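Local coordinates for protein 47 KDA membrane antigen (Treponema pallidum, PDB 1O75) that binds penicillin and has zinc-stimulated carboxypeptidase activity on synthetic depsipeptides, possibly acting as a D,D-carboxypeptidase that limits peptidoglycan cross-linking, at residues 311-316 against 329-334. The protein carries 2 engineered substitutions. Sequence-based numbering, arbitrary orientation.
Sequences GYYRLT and VRFLPK
Gly311 and Phe331 form an antiparallel hydrogen-bonded pair at one end of a beta hairpin whose two faces are built quite differently. Gly311 N reaches Phe331 O at 2.9 Å with a bent N-H...O angle of 145°, while Phe331 N returns a straighter bond to Gly311 O at 2.8 Å. The backbone of Gly311 has a positive phi at which a side chain would collide with the carbonyl oxygen of the residue before it, so glycine suits the position. Tyr312 pairs with Arg330 at the non-hydrogen-bonded position, and their side chains share one face. A chi1 of -178° sends the extended Arg330 chain along the tyrosine, over one face of its ring: Arg330 CG makes a CH-pi contact 3.8 Å from the Tyr312 ring centroid, and Arg330 CD lies 3.3 Å from Tyr312 OH. Tyr313 turns to the other face, its backbone tied both ways to Val329, with Tyr313 N to Val329 O at 2.9 Å nearly linear. Its ring meets that of Phe331 obliquely, planes 44° apart, and Tyr313 CD1 comes within 3.6 Å of Phe331 CD2; the hydroxyl is held by the carbonyl of Gly309. Leu315 extends this apolar face, its CD1 4.2 Å from Val329 CG1. Phe331 also touches a bound xenon, in a pocket with Tyr260, Cys296 and Gly297. Within an antiparallel four-stranded sheet, strand 311-319 lies between 255-262 and the outermost strand 325-331, and the hairpin's apolar face packs on strands 212-220, 229-237 and 293-298 of a second sheet, a beta-sandwich core.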
loop_
_atom_site.group_PDB
_atom_site.type_symbol
_atom_site.label_atom_id
_atom_site.label_comp_id
_atom_site.label_asym_id
_atom_site.label_seq_id
_atom_site.Cartn_x
_atom_site.Cartn_y
_atom_site.Cartn_z
ATOM N N GLY B 311 -8.389 -14.323 22.059
ATOM C CA GLY B 311 -9.654 -15.022 21.952
ATOM C C GLY B 311 -10.465 -14.571 20.742
ATOM O O GLY B 311 -9.921 -14.015 19.791
ATOM N N TYR B 312 -11.769 -14.810 20.810
ATOM C CA TYR B 312 -12.697 -14.504 19.737
ATOM C C TYR B 312 -13.420 -13.204 19.949
ATOM O O TYR B 312 -14.032 -12.965 21.015
ATOM C CB TYR B 312 -13.725 -15.627 19.608
ATOM C CG TYR B 312 -13.094 -16.923 19.211
ATOM C CD1 TYR B 312 -12.948 -17.268 17.869
ATOM C CD2 TYR B 312 -12.566 -17.778 20.182
ATOM C CE1 TYR B 312 -12.292 -18.438 17.502
ATOM C CE2 TYR B 312 -11.895 -18.948 19.821
ATOM C CZ TYR B 312 -11.763 -19.266 18.491
ATOM O OH TYR B 312 -11.061 -20.393 18.145
ATOM N N TYR B 313 -13.365 -12.376 18.911
ATOM C CA TYR B 313 -14.002 -11.085 18.944
ATOM C C TYR B 313 -14.982 -10.932 17.796
ATOM O O TYR B 313 -14.853 -11.562 16.748
ATOM C CB TYR B 313 -12.969 -9.947 18.844
ATOM C CG TYR B 313 -12.096 -9.777 20.063
ATOM C CD1 TYR B 313 -11.006 -10.621 20.295
ATOM C CD2 TYR B 313 -12.366 -8.773 20.989
ATOM C CE1 TYR B 313 -10.204 -10.452 21.438
ATOM C CE2 TYR B 313 -11.585 -8.606 22.113
ATOM C CZ TYR B 313 -10.504 -9.445 22.334
ATOM O OH TYR B 313 -9.739 -9.232 23.460
ATOM N N ARG B 314 -15.960 -10.075 18.018
ATOM C CA ARG B 314 -16.945 -9.750 17.002
ATOM C C ARG B 314 -16.849 -8.233 16.924
ATOM O O ARG B 314 -17.068 -7.553 17.932
ATOM C CB ARG B 314 -18.355 -10.168 17.441
ATOM C CG ARG B 314 -19.453 -9.622 16.534
ATOM C CD ARG B 314 -20.727 -10.486 16.605
ATOM N NE ARG B 314 -20.504 -11.801 15.995
ATOM C CZ ARG B 314 -21.268 -12.866 16.203
ATOM N NH1 ARG B 314 -22.327 -12.790 17.015
ATOM N NH2 ARG B 314 -20.974 -14.010 15.602
ATOM N N LEU B 315 -16.510 -7.718 15.743
ATOM C CA LEU B 315 -16.362 -6.275 15.523
ATOM C C LEU B 315 -17.582 -5.747 14.777
ATOM O O LEU B 315 -18.000 -6.333 13.787
ATOM C CB LEU B 315 -15.111 -5.990 14.651
ATOM C CG LEU B 315 -13.858 -6.789 14.976
ATOM C CD1 LEU B 315 -12.698 -6.349 14.084
ATOM C CD2 LEU B 315 -13.512 -6.601 16.439
ATOM N N THR B 316 -18.138 -4.638 15.238
ATOM C CA THR B 316 -19.275 -4.065 14.542
ATOM C C THR B 316 -18.918 -2.638 14.103
ATOM O O THR B 316 -18.752 -1.770 14.941
ATOM C CB THR B 316 -20.528 -4.026 15.457
ATOM O OG1 THR B 316 -20.847 -5.366 15.863
ATOM C CG2 THR B 316 -21.749 -3.439 14.698
ATOM N N VAL B 329 -13.335 -12.258 14.257
ATOM C CA VAL B 329 -11.909 -12.512 14.115
ATOM C C VAL B 329 -11.369 -13.146 15.383
ATOM O O VAL B 329 -11.930 -12.979 16.461
ATOM C CB VAL B 329 -11.138 -11.182 13.834
ATOM C CG1 VAL B 329 -11.246 -10.228 15.034
ATOM C CG2 VAL B 329 -9.689 -11.491 13.587
ATOM N N ARG B 330 -10.276 -13.879 15.261
ATOM C CA ARG B 330 -9.679 -14.507 16.435
ATOM C C ARG B 330 -8.246 -14.009 16.628
ATOM O O ARG B 330 -7.474 -13.965 15.672
ATOM C CB ARG B 330 -9.662 -16.034 16.284
ATOM C CG ARG B 330 -9.087 -16.745 17.531
ATOM C CD ARG B 330 -8.762 -18.210 17.253
ATOM N NE ARG B 330 -8.009 -18.783 18.368
ATOM C CZ ARG B 330 -7.447 -19.987 18.334
ATOM N NH1 ARG B 330 -7.551 -20.733 17.243
ATOM N NH2 ARG B 330 -6.802 -20.448 19.393
ATOM N N PHE B 331 -7.908 -13.604 17.847
ATOM C CA PHE B 331 -6.545 -13.166 18.126
ATOM C C PHE B 331 -5.894 -14.280 18.966
ATOM O O PHE B 331 -6.385 -14.641 20.025
ATOM C CB PHE B 331 -6.529 -11.833 18.876
ATOM C CG PHE B 331 -7.143 -10.684 18.103
ATOM C CD1 PHE B 331 -6.918 -10.550 16.734
ATOM C CD2 PHE B 331 -7.896 -9.701 18.767
ATOM C CE1 PHE B 331 -7.430 -9.448 16.021
ATOM C CE2 PHE B 331 -8.414 -8.593 18.076
ATOM C CZ PHE B 331 -8.179 -8.468 16.694
ATOM N N LEU B 332 -4.792 -14.817 18.459
ATOM C CA LEU B 332 -4.071 -15.909 19.099
ATOM C C LEU B 332 -3.339 -15.537 20.375
ATOM O O LEU B 332 -3.005 -14.373 20.595
ATOM C CB LEU B 332 -3.074 -16.513 18.102
ATOM C CG LEU B 332 -3.770 -17.175 16.910
ATOM C CD1 LEU B 332 -2.772 -17.431 15.801
ATOM C CD2 LEU B 332 -4.443 -18.486 17.374
ATOM N N PRO B 333 -3.085 -16.539 21.236
ATOM C CA PRO B 333 -2.383 -16.364 22.508
ATOM C C PRO B 333 -0.947 -15.967 22.221
ATOM O O PRO B 333 -0.422 -16.231 21.136
ATOM C CB PRO B 333 -2.439 -17.752 23.145
ATOM C CG PRO B 333 -3.625 -18.387 22.512
ATOM C CD PRO B 333 -3.550 -17.926 21.087
ATOM N N LYS B 334 -0.314 -15.348 23.206
ATOM C CA LYS B 334 1.072 -14.923 23.092
ATOM C C LYS B 334 1.962 -16.109 23.430
ATOM O O LYS B 334 1.724 -16.795 24.424
ATOM C CB LYS B 334 1.352 -13.794 24.084
ATOM C CG LYS B 334 2.748 -13.222 23.990
ATOM C CD LYS B 334 2.961 -12.130 25.029
ATOM C CE LYS B 334 4.289 -11.413 24.816
ATOM N NZ LYS B 334 5.451 -12.353 24.833
#